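Local coordinates for protein PspGI restriction endonuclease (Pyrococcus sp. GI-H, PDB 3BM3) that probably cuts DNA at specific sites as a type II restriction endonuclease, binding its substrate duplex as a two-subunit assembly with bases flipped out of the helix, at residues E22-A27 and K57-K62; A77-G82 and E86-S91; G172-L177 and N207-V212. The protein carries 2 engineered substitutions. All blocks are in the same frame, centred on the assembly; numbering follows the deposited sequence. Where two conformers were deposited one is given.

Contact 1 of 3, residues E22-A27 and K57-K62; sequences EIIEEA and KMLEEK. With nucleotides of chain A.
Helix 20-31 crosses the long helix 52-80 here, and the junction is made by I24 and A27 of 22-27 with L59 and K62 of 57-62. The axes of the two short segments pass 9.2 Å apart at 117°, a steep crossing at which the helices meet through a few apolar groups. L59 is the main projection. Its CG stands anti to the backbone N (chi1 -175°), which carries the isobutyl head across to helix 20-31 and divides its methyls between two residues. CD1 presses on the methyl of A27, with 3.4 Å between L59 CD1 and A27 CB, tighter than ordinary van der Waals contact. The same CD1 lies 4.0 Å from the carbonyl O of I24. The other methyl, L59 CD2, meets I24 CG2 more loosely, at 4.3 Å. This is an apolar helix-helix crossing without a hydrogen bond between the segments. Both helices belong to the helical part of the subunit, and helix 85-115 joins them through I106 and I107, which touch I24. K62 also brings its aliphatic root alongside the methyl of A27, A27 CB lying 4.0 Å from K62 CG. The lysine chain then bends at its second and third torsions and leads away from the crossing, and NZ forms a salt bridge with E65. L59 also touches I28 and V33, while E26 OE1 is hydrogen-bonded to the Y70 hydroxyl. From the face of 57-62 turned away from 22-27, E60 pairs through OE2 with R161 and points toward adenine DA6 of chain A, though how closely is doubtful because its side chain was deposited in two conformers.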
loop_
_atom_site.group_PDB
_atom_site.type_symbol
_atom_site.label_atom_id
_atom_site.label_comp_id
_atom_site.label_asym_id
_atom_site.label_seq_id
_atom_site.Cartn_x
_atom_site.Cartn_y
_atom_site.Cartn_z
ATOM N N GLU C 22 -10.458 23.289 0.384
ATOM C CA GLU C 22 -10.456 24.656 0.893
ATOM C C GLU C 22 -9.055 25.147 1.206
ATOM O O GLU C 22 -8.706 26.294 0.904
ATOM C CB GLU C 22 -11.377 24.775 2.116
ATOM C CG GLU C 22 -12.824 24.499 1.742
ATOM C CD GLU C 22 -13.814 24.605 2.877
ATOM O OE1 GLU C 22 -13.459 25.122 3.969
ATOM O OE2 GLU C 22 -14.976 24.168 2.650
ATOM N N ILE C 23 -8.246 24.267 1.785
ATOM C CA ILE C 23 -6.889 24.605 2.124
ATOM C C ILE C 23 -6.078 24.841 0.865
ATOM O O ILE C 23 -5.287 25.768 0.814
ATOM C CB ILE C 23 -6.251 23.520 3.000
ATOM C CG1 ILE C 23 -6.995 23.455 4.357
ATOM C CG2 ILE C 23 -4.786 23.794 3.193
ATOM C CD1 ILE C 23 -6.458 22.400 5.316
ATOM N N ILE C 24 -6.295 24.012 -0.153
ATOM C CA ILE C 24 -5.595 24.170 -1.425
ATOM C C ILE C 24 -5.976 25.522 -2.044
ATOM O O ILE C 24 -5.111 26.271 -2.561
ATOM C CB ILE C 24 -5.907 23.002 -2.381
ATOM C CG1 ILE C 24 -5.213 21.709 -1.896
ATOM C CG2 ILE C 24 -5.440 23.300 -3.848
ATOM C CD1 ILE C 24 -3.736 21.678 -2.135
ATOM N N GLU C 25 -7.264 25.849 -1.984
ATOM C CA GLU C 25 -7.712 27.164 -2.517
ATOM C C GLU C 25 -7.061 28.298 -1.748
ATOM O O GLU C 25 -6.621 29.277 -2.347
ATOM C CB GLU C 25 -9.229 27.299 -2.523
ATOM C CG GLU C 25 -9.969 26.378 -3.515
ATOM C CD GLU C 25 -9.514 26.538 -4.987
ATOM O OE1 GLU C 25 -9.126 27.657 -5.400
ATOM O OE2 GLU C 25 -9.548 25.528 -5.730
ATOM N N GLU C 26 -6.974 28.161 -0.427
ATOM C CA GLU C 26 -6.309 29.155 0.398
ATOM C C GLU C 26 -4.852 29.322 -0.025
ATOM O O GLU C 26 -4.353 30.453 -0.169
ATOM C CB GLU C 26 -6.376 28.756 1.854
ATOM C CG GLU C 26 -5.819 29.773 2.777
ATOM C CD GLU C 26 -6.251 29.535 4.211
ATOM O OE1 GLU C 26 -7.012 28.545 4.483
ATOM O OE2 GLU C 26 -5.815 30.358 5.049
ATOM N N ALA C 27 -4.186 28.192 -0.225
ATOM C CA ALA C 27 -2.792 28.164 -0.650
ATOM C C ALA C 27 -2.646 28.805 -2.026
ATOM O O ALA C 27 -1.701 29.534 -2.252
ATOM C CB ALA C 27 -2.257 26.744 -0.694
ATOM N N LYS C 57 4.807 21.241 -6.203
ATOM C CA LYS C 57 5.559 21.071 -4.974
ATOM C C LYS C 57 5.345 22.275 -4.054
ATOM O O LYS C 57 5.155 22.109 -2.851
ATOM C CB LYS C 57 7.038 20.875 -5.277
ATOM C CG LYS C 57 7.897 20.513 -4.076
ATOM C CD LYS C 57 9.198 19.844 -4.517
ATOM C CE LYS C 57 10.194 19.607 -3.377
ATOM N NZ LYS C 57 10.231 18.173 -2.914
HETATM N N MSE C 58 5.395 23.473 -4.630
HETATM C CA MSE C 58 5.217 24.706 -3.867
HETATM C C MSE C 58 3.818 24.766 -3.265
HETATM O O MSE C 58 3.658 25.119 -2.096
HETATM C CB MSE C 58 5.513 25.936 -4.748
HETATM C CG MSE C 58 4.373 26.915 -4.876
HETATM SE SE MSE C 58 5.014 28.676 -5.333
HETATM C CE MSE C 58 6.129 29.010 -3.760
ATOM N N LEU C 59 2.816 24.418 -4.071
ATOM C CA LEU C 59 1.435 24.445 -3.652
ATOM C C LEU C 59 1.186 23.383 -2.579
ATOM O O LEU C 59 0.500 23.636 -1.568
ATOM C CB LEU C 59 0.502 24.222 -4.864
ATOM C CG LEU C 59 -1.000 24.345 -4.599
ATOM C CD1 LEU C 59 -1.357 25.598 -3.799
ATOM C CD2 LEU C 59 -1.760 24.318 -5.927
ATOM N N GLU C 60 1.745 22.213 -2.808
ATOM C CA GLU C 60 1.651 21.142 -1.854
ATOM C C GLU C 60 2.217 21.580 -0.495
ATOM O O GLU C 60 1.580 21.412 0.541
ATOM C CB GLU C 60 2.380 19.929 -2.408
ATOM C CG GLU C 60 2.070 18.684 -1.705
ATOM C CD GLU C 60 2.984 18.440 -0.543
ATOM O OE1 GLU C 60 3.937 19.217 -0.328
ATOM O OE2 GLU C 60 2.731 17.455 0.144
ATOM N N GLU C 61 3.397 22.188 -0.524
ATOM C CA GLU C 61 4.088 22.587 0.701
ATOM C C GLU C 61 3.290 23.657 1.439
ATOM O O GLU C 61 3.104 23.575 2.658
ATOM C CB GLU C 61 5.505 23.076 0.380
ATOM C CG GLU C 61 6.404 21.963 -0.047
ATOM C CD GLU C 61 7.710 22.403 -0.649
ATOM O OE1 GLU C 61 7.831 23.563 -1.132
ATOM O OE2 GLU C 61 8.636 21.561 -0.634
ATOM N N LYS C 62 2.773 24.639 0.708
ATOM C CA LYS C 62 2.002 25.716 1.310
ATOM C C LYS C 62 0.712 25.203 1.914
ATOM O O LYS C 62 0.370 25.573 3.049
ATOM C CB LYS C 62 1.705 26.833 0.312
ATOM C CG LYS C 62 1.140 28.071 0.949
ATOM C CD LYS C 62 2.126 28.622 2.020
ATOM C CE LYS C 62 2.215 30.119 2.108
ATOM N NZ LYS C 62 3.445 30.486 2.888
ATOM P P DA A 6 2.875 10.577 2.253
ATOM O OP1 DA A 6 3.228 10.557 0.806
ATOM O OP2 DA A 6 3.936 10.863 3.256
ATOM O "O5'" DA A 6 1.684 11.620 2.405
ATOM C "C5'" DA A 6 1.281 12.063 3.691
ATOM C "C4'" DA A 6 2.064 13.297 4.056
ATOM O "O4'" DA A 6 1.617 14.440 3.287
ATOM C "C3'" DA A 6 1.948 13.702 5.524
ATOM O "O3'" DA A 6 3.264 13.892 6.029
ATOM C "C2'" DA A 6 1.185 15.014 5.481
ATOM C "C1'" DA A 6 1.622 15.564 4.144
ATOM N N9 DA A 6 0.753 16.587 3.561
ATOM C C8 DA A 6 1.030 17.331 2.444
ATOM N N7 DA A 6 0.097 18.196 2.139
ATOM C C5 DA A 6 -0.866 18.008 3.119
ATOM C C6 DA A 6 -2.101 18.631 3.353
ATOM N N6 DA A 6 -2.596 19.603 2.580
ATOM N N1 DA A 6 -2.819 18.220 4.420
ATOM C C2 DA A 6 -2.316 17.247 5.192
ATOM N N3 DA A 6 -1.167 16.585 5.074
ATOM C C4 DA A 6 -0.477 17.018 4.004
#

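Contact 2 of 3, residues A77-G82 and E86-S91; sequences AYLSAG and EKLEQS. With nucleotides of chain B.
Apolar contact carries this pairing: L88 of 86-91 pushes both methyls between Y78 and L79 of 77-82. L88 CG is anti to the backbone N (chi1 -177°), which aims the fork at the neighbouring helix. L88 CD1 rests 4.0 Å from Y78 CB and meets the start of the ring obliquely, whereas L88 CD2 lies 3.8 Å from L79 CD2, the two leucine chains crossing at about a right angle. The phenol runs on past L88, and its OH is hydrogen-bonded to the carbonyl O of K11.

Polar bonds use other faces of 86-91. K87 NZ donates to Q90 OE1 (2.8 Å), in the carbonyl plane and on a lone pair, while Q90 NE2 is hydrogen-bonded to Q93 of the second subunit. S91 OG gives its hydrogen to phosphate oxygen OP1 of DA10 of chain B (2.6 Å), which ties this end of 86-91 to the backbone of chain B.

Helix 52-80 ends in a Schellman motif at G82, whose phi is positive, and a short turn leads into helix 85-115. The contact thus lies at the closed end of a helical hairpin, with P13 of the N-terminal arm touching both Y78 and L88.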
loop_
_atom_site.group_PDB
_atom_site.type_symbol
_atom_site.label_atom_id
_atom_site.label_comp_id
_atom_site.label_asym_id
_atom_site.label_seq_id
_atom_site.Cartn_x
_atom_site.Cartn_y
_atom_site.Cartn_z
ATOM N N ALA C 77 -7.028 23.007 21.187
ATOM C CA ALA C 77 -8.394 22.971 21.689
ATOM C C ALA C 77 -8.678 21.644 22.345
ATOM O O ALA C 77 -9.273 21.608 23.437
ATOM C CB ALA C 77 -9.401 23.245 20.552
ATOM N N TYR C 78 -8.258 20.550 21.695
ATOM C CA TYR C 78 -8.509 19.207 22.231
ATOM C C TYR C 78 -7.664 18.921 23.466
ATOM O O TYR C 78 -8.128 18.263 24.381
ATOM C CB TYR C 78 -8.364 18.126 21.170
ATOM C CG TYR C 78 -9.607 18.049 20.342
ATOM C CD1 TYR C 78 -9.860 18.993 19.349
ATOM C CD2 TYR C 78 -10.558 17.061 20.557
ATOM C CE1 TYR C 78 -11.019 18.943 18.593
ATOM C CE2 TYR C 78 -11.730 16.993 19.787
ATOM C CZ TYR C 78 -11.952 17.947 18.812
ATOM O OH TYR C 78 -13.097 17.915 18.049
ATOM N N LEU C 79 -6.448 19.441 23.515
ATOM C CA LEU C 79 -5.619 19.242 24.711
ATOM C C LEU C 79 -6.255 19.997 25.869
ATOM O O LEU C 79 -6.299 19.486 27.006
ATOM C CB LEU C 79 -4.191 19.725 24.488
ATOM C CG LEU C 79 -3.396 18.933 23.449
ATOM C CD1 LEU C 79 -1.918 19.382 23.490
ATOM C CD2 LEU C 79 -3.548 17.463 23.592
ATOM N N SER C 80 -6.763 21.194 25.601
ATOM C CA SER C 80 -7.464 21.951 26.668
ATOM C C SER C 80 -8.668 21.203 27.221
ATOM O O SER C 80 -9.009 21.330 28.413
ATOM C CB SER C 80 -7.907 23.311 26.147
ATOM O OG SER C 80 -6.783 24.155 25.951
ATOM N N ALA C 81 -9.328 20.455 26.344
ATOM C CA ALA C 81 -10.454 19.573 26.678
ATOM C C ALA C 81 -10.063 18.244 27.320
ATOM O O ALA C 81 -10.945 17.440 27.672
ATOM C CB ALA C 81 -11.271 19.303 25.436
ATOM N N GLY C 82 -8.772 17.951 27.445
ATOM C CA GLY C 82 -8.348 16.690 28.060
ATOM C C GLY C 82 -8.469 15.461 27.175
ATOM O O GLY C 82 -8.395 14.316 27.649
ATOM N N GLU C 86 -2.739 10.406 22.505
ATOM C CA GLU C 86 -2.391 9.332 21.603
ATOM C C GLU C 86 -3.446 9.244 20.494
ATOM O O GLU C 86 -3.117 9.110 19.325
ATOM C CB GLU C 86 -2.333 8.020 22.345
ATOM C CG GLU C 86 -1.195 7.956 23.322
ATOM C CD GLU C 86 -1.541 8.387 24.754
ATOM O OE1 GLU C 86 -2.548 9.143 25.008
ATOM O OE2 GLU C 86 -0.745 7.964 25.637
ATOM N N LYS C 87 -4.714 9.321 20.870
ATOM C CA LYS C 87 -5.768 9.212 19.865
ATOM C C LYS C 87 -5.794 10.433 18.961
ATOM O O LYS C 87 -5.945 10.315 17.757
ATOM C CB LYS C 87 -7.133 8.948 20.509
ATOM C CG LYS C 87 -7.237 7.501 21.034
ATOM C CD LYS C 87 -6.810 6.371 20.026
ATOM C CE LYS C 87 -7.921 5.943 19.031
ATOM N NZ LYS C 87 -7.582 4.708 18.243
ATOM N N LEU C 88 -5.568 11.592 19.547
ATOM C CA LEU C 88 -5.529 12.833 18.800
ATOM C C LEU C 88 -4.431 12.787 17.734
ATOM O O LEU C 88 -4.645 13.087 16.546
ATOM C CB LEU C 88 -5.252 13.968 19.788
ATOM C CG LEU C 88 -5.260 15.358 19.174
ATOM C CD1 LEU C 88 -6.620 15.720 18.546
ATOM C CD2 LEU C 88 -4.928 16.356 20.282
ATOM N N GLU C 89 -3.245 12.425 18.171
ATOM C CA GLU C 89 -2.104 12.394 17.262
ATOM C C GLU C 89 -2.253 11.295 16.224
ATOM O O GLU C 89 -1.827 11.466 15.076
ATOM C CB GLU C 89 -0.800 12.277 18.029
ATOM C CG GLU C 89 -0.534 13.480 18.937
ATOM C CD GLU C 89 -0.417 14.811 18.244
ATOM O OE1 GLU C 89 -0.296 14.911 17.006
ATOM O OE2 GLU C 89 -0.393 15.808 18.983
ATOM N N GLN C 90 -2.916 10.200 16.592
ATOM C CA GLN C 90 -3.116 9.141 15.608
ATOM C C GLN C 90 -4.065 9.686 14.553
ATOM O O GLN C 90 -3.855 9.516 13.351
ATOM C CB GLN C 90 -3.728 7.905 16.258
ATOM C CG GLN C 90 -4.017 6.848 15.241
ATOM C CD GLN C 90 -4.803 5.723 15.800
ATOM O OE1 GLN C 90 -5.829 5.959 16.427
ATOM N NE2 GLN C 90 -4.320 4.507 15.613
ATOM N N SER C 91 -5.133 10.322 15.021
ATOM C CA SER C 91 -6.132 10.912 14.122
ATOM C C SER C 91 -5.514 11.922 13.178
ATOM O O SER C 91 -5.793 11.912 11.979
ATOM C CB SER C 91 -7.307 11.516 14.888
ATOM O OG SER C 91 -8.109 10.508 15.503
ATOM P P DA B 10 -10.268 9.137 12.787
ATOM O OP1 DA B 10 -10.117 10.157 13.865
ATOM O OP2 DA B 10 -11.536 8.400 12.649
ATOM O "O5'" DA B 10 -9.930 9.888 11.431
ATOM C "C5'" DA B 10 -8.669 10.517 11.283
ATOM C "C4'" DA B 10 -8.487 11.013 9.872
ATOM O "O4'" DA B 10 -8.358 9.895 8.969
ATOM C "C3'" DA B 10 -9.646 11.849 9.347
ATOM O "O3'" DA B 10 -9.116 12.914 8.580
ATOM C "C2'" DA B 10 -10.434 10.874 8.485
ATOM C "C1'" DA B 10 -9.347 9.956 7.948
ATOM N N9 DA B 10 -9.792 8.589 7.717
ATOM C C8 DA B 10 -10.565 7.817 8.548
ATOM N N7 DA B 10 -10.775 6.605 8.103
ATOM C C5 DA B 10 -10.100 6.578 6.891
ATOM C C6 DA B 10 -9.930 5.572 5.940
ATOM N N6 DA B 10 -10.435 4.346 6.080
ATOM N N1 DA B 10 -9.212 5.867 4.833
ATOM C C2 DA B 10 -8.691 7.098 4.716
ATOM N N3 DA B 10 -8.770 8.131 5.558
ATOM C C4 DA B 10 -9.500 7.797 6.635
ATOM P P DG B 9 -8.401 2.358 13.273
ATOM O OP1 DG B 9 -8.023 1.850 14.622
ATOM O OP2 DG B 9 -9.458 1.664 12.501
ATOM O "O5'" DG B 9 -8.824 3.880 13.423
ATOM C "C5'" DG B 9 -7.934 4.802 14.036
ATOM C "C4'" DG B 9 -7.876 6.085 13.244
ATOM O "O4'" DG B 9 -7.288 5.838 11.938
ATOM C "C3'" DG B 9 -9.225 6.737 12.970
ATOM O "O3'" DG B 9 -9.019 8.142 12.925
ATOM C "C2'" DG B 9 -9.577 6.198 11.593
ATOM C "C1'" DG B 9 -8.217 6.184 10.915
ATOM N N9 DG B 9 -8.075 5.198 9.847
ATOM C C8 DG B 9 -8.525 3.902 9.855
ATOM N N7 DG B 9 -8.207 3.242 8.773
ATOM C C5 DG B 9 -7.515 4.162 7.999
ATOM C C6 DG B 9 -6.921 4.024 6.718
ATOM O O6 DG B 9 -6.879 3.020 5.995
ATOM N N1 DG B 9 -6.329 5.209 6.299
ATOM C C2 DG B 9 -6.305 6.380 7.018
ATOM N N2 DG B 9 -5.677 7.411 6.448
ATOM N N3 DG B 9 -6.857 6.521 8.214
ATOM C C4 DG B 9 -7.438 5.380 8.641
ATOM P P DG B 8 -2.990 0.781 15.642
ATOM O OP1 DG B 8 -1.645 1.369 15.498
ATOM O OP2 DG B 8 -3.698 0.849 16.952
ATOM O "O5'" DG B 8 -3.952 1.465 14.581
ATOM C "C5'" DG B 8 -3.615 1.475 13.205
ATOM C "C4'" DG B 8 -4.703 2.184 12.444
ATOM O "O4'" DG B 8 -4.369 2.229 11.034
ATOM C "C3'" DG B 8 -6.055 1.480 12.520
ATOM O "O3'" DG B 8 -7.074 2.465 12.393
ATOM C "C2'" DG B 8 -6.043 0.639 11.256
ATOM C "C1'" DG B 8 -5.452 1.665 10.317
ATOM N N9 DG B 8 -4.936 1.155 9.054
ATOM C C8 DG B 8 -5.005 -0.133 8.578
ATOM N N7 DG B 8 -4.492 -0.262 7.386
ATOM C C5 DG B 8 -4.056 1.015 7.060
ATOM C C6 DG B 8 -3.439 1.500 5.887
ATOM O O6 DG B 8 -3.169 0.882 4.847
ATOM N N1 DG B 8 -3.142 2.856 5.987
ATOM C C2 DG B 8 -3.423 3.648 7.077
ATOM N N2 DG B 8 -3.053 4.926 6.992
ATOM N N3 DG B 8 -4.018 3.208 8.169
ATOM C C4 DG B 8 -4.305 1.892 8.094
#

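Contact 3 of 3, residues G172-L177 and N207-V212; sequences GEAQIL and NGIDRV
A174 meets the turn at G208, its methyl lying above the oxygen end of the G208 carbonyl, clear of the I209 nitrogen. A174 CB is 3.6 Å from G208 O and 4.0 Å from G208 C; a looser apolar touch, 4.2 Å, joins A174 CB to I209 CD1. The backbones come close, with A174 CA and G208 CA 5.7 Å apart. G208 adopts positive phi (102°), where a side chain would jam against the preceding carbonyl O and crowd the A174 methyl, so the absence of a side chain permits both the turn and the approach.

One step out, R178 holds this turn to helix 167-181: its NH2 is hydrogen-bonded to G208 O and forms a salt bridge with D210 OD2, which also accepts from the F187 backbone N. I209 packs on F187 of strand 186-191 and M204 of helix 198-206. At the dimer interface, Q175 NE2 is hydrogen-bonded to N207 OD1 of the second subunit, and the reciprocal bond repeats the pairing.

Helix 167-181 links the parallel strands 155-160 and 186-191, and the turn at 207-210 leads from helix 198-206 into strand 211-214, next in the sheet. The contact therefore couples two successive beta-alpha-beta crossovers, consistent with the PD-(D/E)XK nuclease core to which this family is assigned.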
loop_
_atom_site.group_PDB
_atom_site.type_symbol
_atom_site.label_atom_id
_atom_site.label_comp_id
_atom_site.label_asym_id
_atom_site.label_seq_id
_atom_site.Cartn_x
_atom_site.Cartn_y
_atom_site.Cartn_z
ATOM N N GLY C 172 -0.939 -4.033 -10.030
ATOM C CA GLY C 172 -2.143 -4.826 -9.766
ATOM C C GLY C 172 -3.332 -4.277 -10.505
ATOM O O GLY C 172 -4.055 -5.005 -11.192
ATOM N N GLU C 173 -3.558 -2.972 -10.374
ATOM C CA GLU C 173 -4.649 -2.315 -11.047
ATOM C C GLU C 173 -4.554 -2.512 -12.575
ATOM O O GLU C 173 -5.519 -2.860 -13.263
ATOM C CB GLU C 173 -4.673 -0.835 -10.691
ATOM C CG GLU C 173 -5.792 -0.122 -11.337
ATOM C CD GLU C 173 -5.861 1.334 -10.992
ATOM O OE1 GLU C 173 -5.073 1.794 -10.146
ATOM O OE2 GLU C 173 -6.680 2.020 -11.618
ATOM N N ALA C 174 -3.360 -2.295 -13.084
ATOM C CA ALA C 174 -3.092 -2.419 -14.520
ATOM C C ALA C 174 -3.412 -3.837 -14.977
ATOM O O ALA C 174 -3.997 -4.036 -16.048
ATOM C CB ALA C 174 -1.628 -2.046 -14.826
ATOM N N GLN C 175 -3.044 -4.823 -14.175
ATOM C CA GLN C 175 -3.275 -6.215 -14.561
ATOM C C GLN C 175 -4.772 -6.481 -14.626
ATOM O O GLN C 175 -5.272 -7.069 -15.577
ATOM C CB GLN C 175 -2.597 -7.148 -13.555
ATOM C CG GLN C 175 -3.155 -8.569 -13.507
ATOM C CD GLN C 175 -3.094 -9.283 -14.843
ATOM O OE1 GLN C 175 -2.232 -8.958 -15.695
ATOM N NE2 GLN C 175 -4.020 -10.270 -15.050
ATOM N N ILE C 176 -5.492 -6.032 -13.609
ATOM C CA ILE C 176 -6.933 -6.227 -13.579
ATOM C C ILE C 176 -7.590 -5.599 -14.812
ATOM O O ILE C 176 -8.412 -6.218 -15.473
ATOM C CB ILE C 176 -7.533 -5.670 -12.303
ATOM C CG1 ILE C 176 -6.992 -6.494 -11.114
ATOM C CG2 ILE C 176 -9.064 -5.746 -12.315
ATOM C CD1 ILE C 176 -7.205 -5.750 -9.767
ATOM N N LEU C 177 -7.155 -4.388 -15.151
ATOM C CA LEU C 177 -7.690 -3.647 -16.299
ATOM C C LEU C 177 -7.279 -4.276 -17.623
ATOM O O LEU C 177 -8.107 -4.412 -18.522
ATOM C CB LEU C 177 -7.214 -2.218 -16.214
ATOM C CG LEU C 177 -7.955 -1.431 -15.118
ATOM C CD1 LEU C 177 -7.262 -0.093 -14.900
ATOM C CD2 LEU C 177 -9.452 -1.267 -15.459
ATOM N N ASN C 207 5.575 -4.577 -16.739
ATOM C CA ASN C 207 4.411 -5.242 -16.159
ATOM C C ASN C 207 3.142 -4.408 -16.174
ATOM O O ASN C 207 2.374 -4.399 -15.209
ATOM C CB ASN C 207 4.750 -5.757 -14.772
ATOM C CG ASN C 207 5.724 -6.886 -14.826
ATOM O OD1 ASN C 207 5.346 -8.005 -15.134
ATOM N ND2 ASN C 207 6.980 -6.595 -14.581
ATOM N N GLY C 208 2.890 -3.768 -17.313
ATOM C CA GLY C 208 1.592 -3.203 -17.588
ATOM C C GLY C 208 1.415 -1.721 -17.418
ATOM O O GLY C 208 0.325 -1.192 -17.674
ATOM N N ILE C 209 2.481 -1.050 -17.029
ATOM C CA ILE C 209 2.459 0.393 -16.912
ATOM C C ILE C 209 3.176 0.921 -18.137
ATOM O O ILE C 209 4.319 0.546 -18.408
ATOM C CB ILE C 209 3.093 0.876 -15.610
ATOM C CG1 ILE C 209 2.195 0.510 -14.425
ATOM C CG2 ILE C 209 3.250 2.376 -15.626
ATOM C CD1 ILE C 209 2.282 -0.854 -14.007
ATOM N N ASP C 210 2.488 1.767 -18.887
ATOM C CA ASP C 210 3.053 2.281 -20.133
ATOM C C ASP C 210 4.068 3.362 -19.983
ATOM O O ASP C 210 4.984 3.442 -20.777
ATOM C CB ASP C 210 1.954 2.766 -21.047
ATOM C CG ASP C 210 1.051 1.667 -21.405
ATOM O OD1 ASP C 210 1.501 0.777 -22.177
ATOM O OD2 ASP C 210 -0.042 1.618 -20.845
ATOM N N ARG C 211 3.863 4.219 -18.980
ATOM C CA ARG C 211 4.679 5.408 -18.742
ATOM C C ARG C 211 4.765 5.642 -17.240
ATOM O O ARG C 211 3.766 5.497 -16.525
ATOM C CB ARG C 211 4.099 6.644 -19.438
ATOM C CG ARG C 211 3.895 6.462 -20.933
ATOM C CD ARG C 211 3.399 7.720 -21.601
ATOM N NE ARG C 211 4.384 8.785 -21.746
ATOM C CZ ARG C 211 5.343 8.841 -22.669
ATOM N NH1 ARG C 211 5.538 7.847 -23.522
ATOM N NH2 ARG C 211 6.151 9.894 -22.704
ATOM N N VAL C 212 5.954 6.013 -16.780
ATOM C CA VAL C 212 6.191 6.270 -15.372
ATOM C C VAL C 212 6.614 7.702 -15.267
ATOM O O VAL C 212 7.586 8.082 -15.914
ATOM C CB VAL C 212 7.257 5.332 -14.838
ATOM C CG1 VAL C 212 7.809 5.852 -13.516
ATOM C CG2 VAL C 212 6.638 3.905 -14.690
#

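From the N terminus, contact 1 is the first to close: it folds helix 20-31 onto the early part of helix 52-80, looping out helix 33-38 and what follows. The same helix runs on to contact 2, whose closure spans only a short turn and starts the return along helix 85-115. After that hairpin and a small antiparallel pair of strands the chain enters the mixed sheet, where contact 3 brings helix 167-181 to the start of strand 211-214 around strand 186-191 and helix 198-206. The three loops follow in series, neither nested nor crossed. Contacts 1 and 3 lie on opposite sides of the chain's centre, about 30 Å apart between centres, while contacts 2 and 3 both touch the second subunit.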